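Local coordinates for protein extracellular ligand-binding receptor (Verminephrobacter eiseniae, PDB 4M88) that probably binds an amino acid or similar small solute outside the cell membrane and hands it to an ABC transporter for uptake, at residues V98-V104 against K117-R122; I5-I10 against K70-I76; T146-D150 against K179-D183; I211-I215 against L227-V233; K29-Q34 against A272-F278. All coordinates share one frame; numbering follows the deposited sequence.

Contact 1 (V98-V104 against K117-R122)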
# COMPACT_ATOMS: atom_id res chain seq x y z
N VAL A 98 -2.19 2.25 21.81
CA VAL A 98 -1.57 1.52 20.71
C VAL A 98 -1.18 2.52 19.63
O VAL A 98 -1.70 3.63 19.59
CB VAL A 98 -2.53 0.46 20.15
CG1 VAL A 98 -3.64 1.11 19.32
CG2 VAL A 98 -1.78 -0.59 19.33
N VAL A 99 -0.25 2.14 18.77
CA VAL A 99 0.01 2.92 17.58
C VAL A 99 -0.26 2.01 16.39
O VAL A 99 -0.06 0.79 16.47
CB VAL A 99 1.44 3.45 17.56
CG1 VAL A 99 2.38 2.34 17.63
CG2 VAL A 99 1.71 4.18 16.30
N VAL A 100 -0.77 2.60 15.31
CA VAL A 100 -1.03 1.83 14.10
C VAL A 100 0.00 2.28 13.08
O VAL A 100 0.11 3.47 12.79
CB VAL A 100 -2.44 2.08 13.53
CG1 VAL A 100 -2.64 1.24 12.27
CG2 VAL A 100 -3.51 1.74 14.56
N VAL A 101 0.79 1.34 12.58
CA VAL A 101 1.91 1.69 11.71
C VAL A 101 1.62 1.20 10.31
O VAL A 101 1.57 -0.01 10.06
CB VAL A 101 3.24 1.13 12.23
CG1 VAL A 101 4.37 1.43 11.24
CG2 VAL A 101 3.57 1.73 13.59
N ASN A 102 1.40 2.17 9.43
CA ASN A 102 1.00 1.97 8.04
C ASN A 102 -0.47 1.58 7.90
O ASN A 102 -1.09 1.05 8.83
CB ASN A 102 1.91 0.98 7.30
CG ASN A 102 1.94 1.24 5.80
OD1 ASN A 102 2.02 2.40 5.36
ND2 ASN A 102 1.84 0.18 5.00
N GLY A 103 -1.02 1.86 6.73
CA GLY A 103 -2.39 1.52 6.40
C GLY A 103 -2.45 1.37 4.90
O GLY A 103 -1.80 2.13 4.17
N VAL A 104 -3.19 0.36 4.44
CA VAL A 104 -3.42 0.13 3.02
C VAL A 104 -4.92 0.05 2.81
O VAL A 104 -5.59 -0.75 3.46
CB VAL A 104 -2.83 -1.22 2.58
CG1 VAL A 104 -3.12 -1.50 1.10
CG2 VAL A 104 -1.34 -1.26 2.86
N LYS A 117 -2.64 8.68 16.19
CA LYS A 117 -1.98 7.42 16.52
C LYS A 117 -1.75 6.53 15.29
O LYS A 117 -1.26 5.41 15.40
CB LYS A 117 -2.79 6.65 17.58
CG LYS A 117 -2.86 7.35 18.93
CD LYS A 117 -3.68 6.53 19.92
CE LYS A 117 -3.90 7.29 21.21
NZ LYS A 117 -4.75 6.48 22.14
N PHE A 118 -2.11 7.04 14.11
CA PHE A 118 -2.11 6.28 12.87
C PHE A 118 -0.99 6.87 11.99
O PHE A 118 -1.07 8.03 11.56
CB PHE A 118 -3.49 6.44 12.23
CG PHE A 118 -3.74 5.60 11.00
CD1 PHE A 118 -2.93 4.51 10.70
CD2 PHE A 118 -4.79 5.93 10.14
CE1 PHE A 118 -3.18 3.73 9.55
CE2 PHE A 118 -5.04 5.17 9.00
CZ PHE A 118 -4.23 4.07 8.70
N PHE A 119 0.08 6.09 11.79
CA PHE A 119 1.28 6.56 11.07
C PHE A 119 1.35 5.90 9.71
O PHE A 119 0.95 4.75 9.58
CB PHE A 119 2.55 6.22 11.86
CG PHE A 119 2.71 7.02 13.12
CD1 PHE A 119 3.54 8.14 13.14
CD2 PHE A 119 2.03 6.67 14.28
CE1 PHE A 119 3.69 8.89 14.30
CE2 PHE A 119 2.18 7.42 15.45
CZ PHE A 119 3.01 8.53 15.46
N HIS A 120 1.84 6.61 8.70
CA HIS A 120 1.83 6.06 7.34
C HIS A 120 3.24 5.90 6.81
O HIS A 120 4.02 6.85 6.83
CB HIS A 120 1.02 6.97 6.42
CG HIS A 120 -0.36 7.23 6.93
ND1 HIS A 120 -1.41 6.35 6.73
CD2 HIS A 120 -0.85 8.23 7.70
CE1 HIS A 120 -2.49 6.82 7.33
NE2 HIS A 120 -2.18 7.95 7.93
N VAL A 121 3.56 4.70 6.35
CA VAL A 121 4.89 4.41 5.84
C VAL A 121 4.92 4.59 4.31
O VAL A 121 5.92 5.02 3.75
CB VAL A 121 5.34 2.99 6.24
CG1 VAL A 121 6.68 2.64 5.63
CG2 VAL A 121 5.43 2.89 7.77
N ARG A 122 3.82 4.27 3.64
CA ARG A 122 3.75 4.46 2.20
C ARG A 122 3.29 5.87 1.88
O ARG A 122 2.53 6.48 2.65
CB ARG A 122 2.77 3.47 1.56
CG ARG A 122 1.36 3.59 2.13
CD ARG A 122 0.33 2.96 1.22
NE ARG A 122 0.80 1.65 0.76
CZ ARG A 122 0.59 1.17 -0.46
NH1 ARG A 122 1.05 -0.03 -0.80
NH2 ARG A 122 -0.07 1.90 -1.35
O HOH W 1 -1.47 4.82 4.26
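Val100 and Val101 pair with Phe118 and Phe119 as parallel neighbours, joining strand 99-101 to strand 118-119, the outermost strand on one side of the five-stranded sheet. Backbone bonds make the regular part of the join: Val100 N gives to Lys117 O, and Phe119 N to Val100 O at 2.8 Å, both almost straight. Asn102 N still reaches Phe119 O, on a more bent path, but beyond it the side chain of Asn102 takes over. Its CG stands anti to the backbone N (chi1 -153°), which carries OD1 across to two successive backbone groups, Val121 N at 2.9 Å and Arg122 N at 3.1 Å. Both donors come from the same face of the amide, tilted from its plane. Since ND2 is held by Glu290 and Ser77, the amide has little freedom to flip. With helix 108-111 these strands form a beta-alpha-beta unit, the building block of the three-layer lobes of periplasmic binding proteins. Arg122, salt-bridged to Glu290, also bonds Ser231 O, in the direction of the other lobe. On one side of the sheet the Phe118 ring turns its edge to Asn102 O and to Gly103, with CZ 3.9 Å from Gly103 CA; a side chain at Gly103 would run into it. His120 CE1 lies above one face of that ring, near the rim, and a water links His120 ND1 with Gly103 O. On the other side Val99 CG2 presses on Phe119 CD2 at 3.2 Å, a tight fit beneath helix 312-321, and Val101 CG1 meets Val121 CG2 at 3.9 Å.

Contact 2 (I5-I10 against K70-I76); sequences IVLGQI and KKPLALI
Leu75 lays its CD2 branch into the hollow over Gly8, 3.9 Å from Gly8 CA, where a beta carbon on that residue would collide with it. This fits a bump to a dip between strand 4-11 and the shorter parallel strand 74-76. Three backbone bonds set the spacing: Leu73 N to Val6 O, Gly8 N to Ala74 O, and Ile76 N to Gly8 O at 2.8 Å. At the start of the pairing Val6 lays CG1, anti to its backbone N (chi1 180°), by Lys70 O at 3.8 Å and beside the ring of Pro72. On the other side of the sheet Leu7 reaches over the small Ala74, its CD2 4.0 Å from Ala74 CB, and Ile5 CG2 butts against Leu73 CD2 at 4.0 Å. At the far end Gln9 CG rests near Ile76 O, and a water takes the N-H of Ile10 while giving to Ile76 O, carrying the pairing on after the direct bonds stop. Along its other edge strand 4-11 bonds strand 45-52, and Phe49 of that strand covers Val6 and Pro72, while helices 18-37 and 286-303 close over Leu7 and Ile76.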
# COMPACT_ATOMS: atom_id res chain seq x y z
N ILE A 5 7.89 -8.47 23.29
CA ILE A 5 7.29 -7.33 22.62
C ILE A 5 6.21 -7.86 21.69
O ILE A 5 6.50 -8.58 20.73
CB ILE A 5 8.33 -6.53 21.82
CG1 ILE A 5 9.38 -5.95 22.77
CG2 ILE A 5 7.64 -5.41 21.04
CD1 ILE A 5 10.67 -5.52 22.08
N VAL A 6 4.97 -7.51 21.98
CA VAL A 6 3.84 -7.99 21.20
C VAL A 6 3.44 -7.01 20.10
O VAL A 6 3.28 -5.81 20.36
CB VAL A 6 2.62 -8.24 22.10
CG1 VAL A 6 1.44 -8.73 21.27
CG2 VAL A 6 2.97 -9.24 23.19
N LEU A 7 3.31 -7.51 18.88
CA LEU A 7 2.79 -6.71 17.77
C LEU A 7 1.62 -7.45 17.19
O LEU A 7 1.55 -8.68 17.28
CB LEU A 7 3.86 -6.52 16.70
CG LEU A 7 5.18 -5.93 17.18
CD1 LEU A 7 6.26 -6.07 16.12
CD2 LEU A 7 5.01 -4.46 17.61
N GLY A 8 0.68 -6.74 16.59
CA GLY A 8 -0.49 -7.40 16.04
C GLY A 8 -0.67 -7.06 14.58
O GLY A 8 -0.33 -5.96 14.15
N GLN A 9 -1.17 -8.01 13.80
CA GLN A 9 -1.63 -7.68 12.47
C GLN A 9 -3.07 -8.13 12.31
O GLN A 9 -3.36 -9.34 12.35
CB GLN A 9 -0.77 -8.30 11.37
CG GLN A 9 -1.28 -7.93 9.96
CD GLN A 9 -0.68 -8.78 8.85
OE1 GLN A 9 0.13 -9.67 9.10
NE2 GLN A 9 -1.09 -8.51 7.61
N ILE A 10 -3.97 -7.17 12.16
CA ILE A 10 -5.34 -7.48 11.78
C ILE A 10 -5.43 -7.30 10.27
O ILE A 10 -5.09 -6.24 9.75
CB ILE A 10 -6.35 -6.57 12.46
CG1 ILE A 10 -6.25 -6.69 13.99
CG2 ILE A 10 -7.75 -6.91 12.01
CD1 ILE A 10 -7.17 -5.73 14.74
N LYS A 70 -4.35 -8.26 24.05
CA LYS A 70 -3.01 -8.84 24.05
C LYS A 70 -1.93 -7.79 24.35
O LYS A 70 -0.74 -8.11 24.34
CB LYS A 70 -2.70 -9.51 22.70
CG LYS A 70 -3.71 -10.55 22.26
CD LYS A 70 -3.97 -11.55 23.38
CE LYS A 70 -5.32 -12.24 23.25
NZ LYS A 70 -5.77 -12.85 24.54
N LYS A 71 -2.36 -6.55 24.60
CA LYS A 71 -1.46 -5.43 24.88
C LYS A 71 -0.36 -5.23 23.83
O LYS A 71 0.81 -5.12 24.18
CB LYS A 71 -0.86 -5.57 26.29
CG LYS A 71 -1.93 -5.75 27.37
CD LYS A 71 -1.36 -6.33 28.66
CE LYS A 71 -0.66 -5.28 29.50
NZ LYS A 71 -0.29 -5.83 30.84
N PRO A 72 -0.74 -5.16 22.54
CA PRO A 72 0.31 -4.95 21.53
C PRO A 72 0.85 -3.52 21.62
O PRO A 72 0.11 -2.61 22.04
CB PRO A 72 -0.45 -5.12 20.21
CG PRO A 72 -1.86 -4.65 20.53
CD PRO A 72 -2.10 -5.08 21.96
N LEU A 73 2.11 -3.32 21.27
CA LEU A 73 2.67 -1.97 21.18
C LEU A 73 2.14 -1.31 19.92
O LEU A 73 1.91 -0.09 19.88
CB LEU A 73 4.20 -2.01 21.09
CG LEU A 73 4.96 -2.01 22.41
CD1 LEU A 73 4.73 -3.30 23.16
CD2 LEU A 73 6.45 -1.81 22.17
N ALA A 74 1.97 -2.12 18.88
CA ALA A 74 1.58 -1.61 17.58
C ALA A 74 0.77 -2.62 16.81
O ALA A 74 0.97 -3.83 16.97
CB ALA A 74 2.82 -1.22 16.75
N LEU A 75 -0.16 -2.11 16.01
CA LEU A 75 -0.82 -2.89 14.98
C LEU A 75 -0.14 -2.53 13.68
O LEU A 75 0.06 -1.35 13.39
CB LEU A 75 -2.31 -2.54 14.92
CG LEU A 75 -3.09 -2.93 16.17
CD1 LEU A 75 -4.54 -2.47 16.08
CD2 LEU A 75 -3.03 -4.45 16.41
N ILE A 76 0.24 -3.54 12.91
CA ILE A 76 1.07 -3.30 11.73
C ILE A 76 0.25 -3.41 10.47
O ILE A 76 -0.37 -4.44 10.21
CB ILE A 76 2.23 -4.30 11.62
CG1 ILE A 76 3.03 -4.37 12.92
CG2 ILE A 76 3.14 -3.93 10.42
CD1 ILE A 76 3.64 -3.04 13.31
O HOH W 2 -3.13 -4.60 11.39

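Contact 3 (T146-D150 against K179-D183)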
# COMPACT_ATOMS: atom_id res chain seq x y z
N THR A 146 -10.45 7.51 -16.23
CA THR A 146 -10.20 6.78 -14.98
C THR A 146 -11.29 5.74 -14.80
O THR A 146 -12.47 6.06 -14.93
CB THR A 146 -10.21 7.70 -13.75
OG1 THR A 146 -9.25 8.74 -13.92
CG2 THR A 146 -9.90 6.90 -12.48
N LEU A 147 -10.90 4.50 -14.53
CA LEU A 147 -11.84 3.44 -14.17
C LEU A 147 -11.73 3.24 -12.67
O LEU A 147 -10.64 2.94 -12.19
CB LEU A 147 -11.47 2.15 -14.89
CG LEU A 147 -12.26 0.89 -14.50
CD1 LEU A 147 -13.75 1.08 -14.84
CD2 LEU A 147 -11.72 -0.34 -15.22
N TYR A 148 -12.82 3.41 -11.92
CA TYR A 148 -12.69 3.27 -10.46
C TYR A 148 -13.84 2.48 -9.84
O TYR A 148 -14.95 2.50 -10.34
CB TYR A 148 -12.53 4.64 -9.78
CG TYR A 148 -13.77 5.50 -9.79
CD1 TYR A 148 -14.56 5.61 -8.65
CD2 TYR A 148 -14.15 6.19 -10.93
CE1 TYR A 148 -15.70 6.38 -8.64
CE2 TYR A 148 -15.30 6.97 -10.93
CZ TYR A 148 -16.06 7.06 -9.78
OH TYR A 148 -17.20 7.83 -9.74
N GLN A 149 -13.55 1.76 -8.77
CA GLN A 149 -14.60 0.95 -8.15
C GLN A 149 -15.48 1.84 -7.29
O GLN A 149 -15.00 2.76 -6.63
CB GLN A 149 -14.03 -0.19 -7.31
CG GLN A 149 -15.13 -1.13 -6.78
CD GLN A 149 -14.59 -2.26 -5.92
OE1 GLN A 149 -13.48 -2.74 -6.12
NE2 GLN A 149 -15.39 -2.69 -4.95
N ASP A 150 -16.78 1.55 -7.31
CA ASP A 150 -17.78 2.28 -6.55
C ASP A 150 -17.69 1.92 -5.07
O ASP A 150 -18.46 1.11 -4.55
CB ASP A 150 -19.18 1.99 -7.10
CG ASP A 150 -20.25 2.85 -6.47
OD1 ASP A 150 -19.91 3.80 -5.73
OD2 ASP A 150 -21.44 2.58 -6.72
N LYS A 179 -17.28 4.89 -13.30
CA LYS A 179 -17.43 4.11 -12.07
C LYS A 179 -17.89 2.71 -12.43
O LYS A 179 -18.60 2.52 -13.42
CB LYS A 179 -18.46 4.79 -11.16
CG LYS A 179 -18.48 4.28 -9.74
CD LYS A 179 -19.37 5.15 -8.84
CE LYS A 179 -20.80 5.19 -9.35
NZ LYS A 179 -21.72 5.83 -8.36
N SER A 180 -17.49 1.72 -11.64
CA SER A 180 -17.91 0.34 -11.90
C SER A 180 -18.06 -0.46 -10.62
O SER A 180 -17.33 -0.25 -9.65
CB SER A 180 -16.90 -0.37 -12.81
OG SER A 180 -17.35 -1.69 -13.11
N GLY A 181 -19.02 -1.39 -10.62
CA GLY A 181 -19.10 -2.39 -9.58
C GLY A 181 -17.96 -3.37 -9.79
O GLY A 181 -17.34 -3.39 -10.84
N PRO A 182 -17.70 -4.21 -8.78
CA PRO A 182 -16.50 -5.04 -8.88
C PRO A 182 -16.70 -6.31 -9.71
O PRO A 182 -15.71 -6.96 -10.07
CB PRO A 182 -16.19 -5.38 -7.42
CG PRO A 182 -17.53 -5.37 -6.75
CD PRO A 182 -18.36 -4.33 -7.47
N ASP A 183 -17.94 -6.66 -10.03
CA ASP A 183 -18.24 -7.89 -10.77
C ASP A 183 -17.80 -7.86 -12.24
O ASP A 183 -17.64 -6.79 -12.84
CB ASP A 183 -19.72 -8.23 -10.66
CG ASP A 183 -20.62 -7.09 -11.11
OD1 ASP A 183 -21.19 -7.19 -12.22
OD2 ASP A 183 -20.76 -6.10 -10.35
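Lys179 runs up the ring of Tyr148, backbone first: its CA sits over one face, 4.0 Å from the centroid and 22° off the normal, a CH-pi contact. CB and CG then follow the ring toward its phenol end, with Lys179 CB 3.6 Å from Tyr148 CZ. Tyr148 can stand up against its neighbour because its CG lies between the backbone N and the carbonyl carbon (chi1 70°), the crowded position. The extended start of Lys179 brings CD to 3.4 Å from Asp150 CG, and the bend beyond it, at chi3 (58°), sets the course of CE and NZ; the same aliphatic chain touches a ring and a carboxylate. The charged ends are less close: Lys179 NZ and Asp150 OD2 make a long salt bridge of 3.7 Å. Were Tyr148 an alanine, the methylenes of Lys179 would probably lose the flat surface they lie on, and the chain could wander from Asp150. On the other side of the sheet the Gln149 amide meets Pro182, with NE2 3.7 Å from Pro182 CB, while Leu147 CD1 touches Ser180 CB. The OG of Ser180 turns away to its own strand end and gives to a lone pair of Gly181 O. Parallel backbone bonds underlie all this, from Ser180 N to Tyr148 O and from Asp150 N to Ser180 O. Helix 152-166 links the two strands as a beta-alpha-beta unit and packs on Tyr148; helix 184-195, N-capped by Asp183, covers Leu147 and Ser180, and strand 143-149 is flanked by 174-180 at the sheet edge and by 201-205.

Contact 4 (I211-I215 against L227-V233)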
# COMPACT_ATOMS: atom_id res chain seq x y z
N ILE A 211 -8.20 -3.92 -9.58
CA ILE A 211 -7.19 -3.44 -10.52
C ILE A 211 -6.88 -4.52 -11.55
O ILE A 211 -6.87 -4.26 -12.76
CB ILE A 211 -5.92 -3.03 -9.79
CG1 ILE A 211 -6.21 -1.82 -8.90
CG2 ILE A 211 -4.82 -2.69 -10.78
CD1 ILE A 211 -5.14 -1.59 -7.85
N VAL A 212 -6.65 -5.74 -11.08
CA VAL A 212 -6.34 -6.84 -11.99
C VAL A 212 -7.51 -7.12 -12.94
O VAL A 212 -7.33 -7.24 -14.16
CB VAL A 212 -5.97 -8.11 -11.21
CG1 VAL A 212 -5.69 -9.24 -12.18
CG2 VAL A 212 -4.73 -7.85 -10.35
N ALA A 213 -8.71 -7.22 -12.39
CA ALA A 213 -9.89 -7.47 -13.20
C ALA A 213 -10.14 -6.33 -14.17
O ALA A 213 -10.58 -6.57 -15.30
CB ALA A 213 -11.11 -7.68 -12.32
N GLY A 214 -9.87 -5.09 -13.74
CA GLY A 214 -10.09 -3.93 -14.58
C GLY A 214 -9.13 -3.88 -15.75
O GLY A 214 -9.51 -3.56 -16.88
N ILE A 215 -7.88 -4.21 -15.49
CA ILE A 215 -6.90 -4.30 -16.57
C ILE A 215 -7.34 -5.34 -17.59
O ILE A 215 -7.32 -5.08 -18.79
CB ILE A 215 -5.50 -4.64 -16.04
CG1 ILE A 215 -4.96 -3.49 -15.18
CG2 ILE A 215 -4.55 -4.92 -17.20
CD1 ILE A 215 -3.65 -3.82 -14.46
N LEU A 227 -1.99 1.95 -19.44
CA LEU A 227 -2.85 1.91 -18.27
C LEU A 227 -1.96 2.25 -17.09
O LEU A 227 -0.77 1.90 -17.08
CB LEU A 227 -3.44 0.51 -18.10
CG LEU A 227 -4.10 -0.11 -19.33
CD1 LEU A 227 -4.61 -1.52 -18.97
CD2 LEU A 227 -5.24 0.75 -19.85
N PHE A 228 -2.49 2.96 -16.11
CA PHE A 228 -1.70 3.34 -14.95
C PHE A 228 -2.41 2.87 -13.70
O PHE A 228 -3.64 2.98 -13.59
CB PHE A 228 -1.52 4.86 -14.88
CG PHE A 228 -1.09 5.48 -16.17
CD1 PHE A 228 0.21 5.32 -16.63
CD2 PHE A 228 -1.98 6.24 -16.92
CE1 PHE A 228 0.61 5.90 -17.83
CE2 PHE A 228 -1.59 6.82 -18.12
CZ PHE A 228 -0.29 6.65 -18.57
N VAL A 229 -1.65 2.34 -12.76
CA VAL A 229 -2.24 1.86 -11.51
C VAL A 229 -1.39 2.32 -10.35
O VAL A 229 -0.21 2.63 -10.52
CB VAL A 229 -2.35 0.32 -11.48
CG1 VAL A 229 -3.17 -0.18 -12.65
CG2 VAL A 229 -0.97 -0.32 -11.47
N LEU A 230 -1.99 2.36 -9.16
CA LEU A 230 -1.28 2.77 -7.96
C LEU A 230 -0.61 1.57 -7.30
O LEU A 230 -0.64 0.47 -7.84
CB LEU A 230 -2.25 3.45 -6.99
CG LEU A 230 -3.04 4.63 -7.57
CD1 LEU A 230 -3.93 5.27 -6.49
CD2 LEU A 230 -2.10 5.65 -8.15
N SER A 231 -0.02 1.80 -6.13
CA SER A 231 0.80 0.80 -5.45
C SER A 231 0.01 -0.37 -4.85
O SER A 231 0.14 -0.64 -3.66
CB SER A 231 1.60 1.46 -4.33
OG SER A 231 2.61 2.29 -4.84
N TYR A 232 -0.76 -1.09 -5.67
CA TYR A 232 -1.61 -2.16 -5.12
C TYR A 232 -1.57 -3.51 -5.83
O TYR A 232 -2.27 -4.45 -5.43
CB TYR A 232 -3.05 -1.67 -4.98
CG TYR A 232 -3.09 -0.46 -4.08
CD1 TYR A 232 -2.76 -0.58 -2.75
CD2 TYR A 232 -3.40 0.79 -4.58
CE1 TYR A 232 -2.76 0.52 -1.91
CE2 TYR A 232 -3.41 1.91 -3.75
CZ TYR A 232 -3.08 1.76 -2.43
OH TYR A 232 -3.09 2.86 -1.60
N VAL A 233 -0.76 -3.61 -6.88
CA VAL A 233 -0.62 -4.87 -7.61
C VAL A 233 0.84 -5.09 -7.96
O VAL A 233 1.62 -4.12 -8.00
CB VAL A 233 -1.47 -4.88 -8.90
CG1 VAL A 233 -2.94 -4.87 -8.58
CG2 VAL A 233 -1.11 -3.70 -9.79
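Ile211 packs its side chain against Val229, Tyr232 and Val233, and both of its branches are used. The CG2 branch lies 3.5 Å from Val229 CG1 and 3.6 Å from Val233 CG1. CD1, at the end of the longer branch, reaches Tyr232 CB at 3.6 Å, near the edge of the tyrosine ring. One turn along, Ile215 repeats the pattern more loosely, with CG2 on Leu227 CD1 at 3.8 Å and its side chain crossing that of Val229 at about a right angle, CD1 nearest to CG1. Val212 adds its CG2 against Val233 CG1. What brings these groups together is the alpha/beta layering: the axes of helical segment 211-215 and strand 227-229 run antiparallel, 10.5 Å apart, with helix 208-220 as the helix of the beta-alpha-beta crossover joining strands 201-205 and 227-229. Farther out, helix 235-247 supports Val212, Ile215 and Val233. The hydroxyl of Tyr232 is held by Asp125 and the backbone N of Gly106, and Ser231, centre of an inverse gamma turn, bonds Glu128 and Val253 O. No hydrogen bond passes between the two segments, so the join rests on the fit of branched aliphatic groups, and the polar ends beside it find their mates in other parts of the chain.

Contact 5 (K29-Q34 against A272-F278)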
# COMPACT_ATOMS: atom_id res chain seq x y z
N LYS A 29 6.70 -11.07 9.17
CA LYS A 29 7.37 -12.18 9.83
C LYS A 29 8.84 -12.25 9.46
O LYS A 29 9.68 -12.58 10.31
CB LYS A 29 6.70 -13.50 9.44
CG LYS A 29 5.34 -13.69 10.05
CD LYS A 29 4.73 -14.96 9.50
CE LYS A 29 3.54 -15.39 10.32
NZ LYS A 29 2.74 -16.43 9.63
N ALA A 30 9.14 -11.97 8.20
CA ALA A 30 10.52 -11.95 7.73
C ALA A 30 11.34 -10.94 8.53
O ALA A 30 12.44 -11.26 8.98
CB ALA A 30 10.59 -11.65 6.24
N TYR A 31 10.81 -9.74 8.74
CA TYR A 31 11.54 -8.78 9.56
C TYR A 31 11.69 -9.25 11.01
O TYR A 31 12.80 -9.20 11.58
CB TYR A 31 10.92 -7.38 9.56
CG TYR A 31 11.64 -6.51 10.56
CD1 TYR A 31 12.93 -6.05 10.31
CD2 TYR A 31 11.07 -6.20 11.80
CE1 TYR A 31 13.62 -5.29 11.25
CE2 TYR A 31 11.75 -5.44 12.74
CZ TYR A 31 13.02 -4.99 12.46
OH TYR A 31 13.70 -4.22 13.38
N LEU A 32 10.59 -9.68 11.62
CA LEU A 32 10.62 -10.12 13.01
C LEU A 32 11.62 -11.24 13.26
O LEU A 32 12.31 -11.25 14.28
CB LEU A 32 9.22 -10.54 13.49
CG LEU A 32 8.21 -9.39 13.49
CD1 LEU A 32 6.92 -9.84 14.14
CD2 LEU A 32 8.77 -8.14 14.17
N ALA A 33 11.71 -12.19 12.34
CA ALA A 33 12.69 -13.26 12.46
C ALA A 33 14.12 -12.72 12.39
O ALA A 33 15.01 -13.17 13.13
CB ALA A 33 12.46 -14.34 11.38
N GLN A 34 14.34 -11.77 11.49
CA GLN A 34 15.63 -11.12 11.32
C GLN A 34 15.94 -10.36 12.61
O GLN A 34 17.03 -10.46 13.17
CB GLN A 34 15.57 -10.18 10.10
CG GLN A 34 16.91 -9.72 9.53
CD GLN A 34 16.76 -8.85 8.27
OE1 GLN A 34 16.05 -7.84 8.26
NE2 GLN A 34 17.47 -9.23 7.20
N ALA A 272 17.37 -10.79 2.01
CA ALA A 272 18.01 -11.72 2.93
C ALA A 272 17.01 -12.25 3.96
O ALA A 272 17.03 -13.43 4.31
CB ALA A 272 19.19 -11.06 3.62
N ALA A 273 16.14 -11.37 4.44
CA ALA A 273 15.13 -11.76 5.42
C ALA A 273 14.14 -12.74 4.80
O ALA A 273 13.74 -13.71 5.43
CB ALA A 273 14.42 -10.52 5.98
N MSE A 274 13.75 -12.48 3.55
CA MSE A 274 12.84 -13.38 2.85
C MSE A 274 13.45 -14.77 2.57
O MSE A 274 12.75 -15.78 2.70
CB MSE A 274 12.32 -12.73 1.55
CG MSE A 274 11.44 -11.50 1.78
SE MSE A 274 9.76 -11.96 2.70
CE MSE A 274 8.89 -12.94 1.28
N LYS A 275 14.73 -14.84 2.21
CA LYS A 275 15.35 -16.15 1.93
C LYS A 275 15.35 -17.00 3.19
O LYS A 275 15.12 -18.21 3.14
CB LYS A 275 16.82 -16.07 1.50
CG LYS A 275 17.27 -14.89 0.69
CD LYS A 275 16.63 -14.85 -0.68
CE LYS A 275 17.15 -13.67 -1.49
NZ LYS A 275 16.27 -13.37 -2.64
N GLU A 276 15.66 -16.36 4.31
CA GLU A 276 15.73 -17.05 5.59
C GLU A 276 14.37 -17.59 6.02
O GLU A 276 14.25 -18.75 6.42
CB GLU A 276 16.29 -16.11 6.66
CG GLU A 276 17.73 -15.66 6.41
CD GLU A 276 18.27 -14.72 7.50
OE1 GLU A 276 17.50 -13.84 7.96
OE2 GLU A 276 19.45 -14.86 7.88
N ALA A 277 13.34 -16.75 5.92
CA ALA A 277 12.01 -17.09 6.41
C ALA A 277 11.20 -17.92 5.42
O ALA A 277 10.44 -18.80 5.81
CB ALA A 277 11.26 -15.80 6.78
N PHE A 278 11.36 -17.62 4.13
CA PHE A 278 10.58 -18.29 3.09
C PHE A 278 11.46 -18.70 1.92
O PHE A 278 11.34 -18.14 0.83
CB PHE A 278 9.45 -17.37 2.61
CG PHE A 278 8.57 -16.88 3.72
CD1 PHE A 278 7.57 -17.70 4.23
CD2 PHE A 278 8.75 -15.62 4.26
CE1 PHE A 278 6.76 -17.27 5.26
CE2 PHE A 278 7.95 -15.18 5.30
CZ PHE A 278 6.95 -16.00 5.80
O HOH W 3 13.99 -13.64 8.16
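Phe278 turns the edge of its ring to Lys29, with CZ 4.4 Å from Lys29 CB, and Ala30 N comes near it obliquely. The second flat group is the amide of Gln34, which meets the methyl of Ala273: NE2 is 3.5 Å from Ala273 CB, and CD and OE1 lie only a little farther off. The amide gets there on an extended chain with CG anti to the backbone N (chi1 -164°). Its polar atoms are taken up beyond the two segments, OE1 by the hydroxyl of Tyr292 and NE2 by Glu269 O. With a leucine in place of Gln34, the Tyr292 hydroxyl and Glu269 O would be likely to lose their amide mate. Between ring and amide, segments 29-34 and 272-277 of helices 18-37 and 265-277 cross at 90°, their axes 8.5 Å apart, a close approach consistent with the small alanines at the crossing. Ala30 CB lies 4.0 Å from Ala273 CB and 4.2 Å from Ala277 CB. It also touches the selenium of selenomethionine Met274, SE at 3.6 Å, whose chain is bent at chi2 and chi3. A water gives hydrogen bonds to both Ala30 O and Ala273 O. Helix 265-277 lies across helix 18-37, whose Leu32 in turn packs on Leu7 of strand 4-11, and the surface between the two helices mixes small apolar contacts with a solvent bridge, as befits a partly buried crossing.

Contacts 1, 2 and 4 are mostly buried, whereas contacts 3 and 5 lie partly at the surface. Contacts 1 and 2 belong to one parallel sheet, where Leu75 bonds Val99 and Val101 through the backbone; contacts 3 and 4 share the other sheet and touch where Leu147 meets Gly214. Strand pairing in 1, 2 and 3 relies on backbone hydrogen bonds, but the surface edge in 3 adds a CH-pi contact and a long ion pair. Where a helix packs on a strand (4) or on a helix (5), no direct hydrogen bond crosses: contact 4 is aliphatic, contact 5 alanine-rich with a water. Contacts 1 and 4, in different sheets, touch through the loops after their strands.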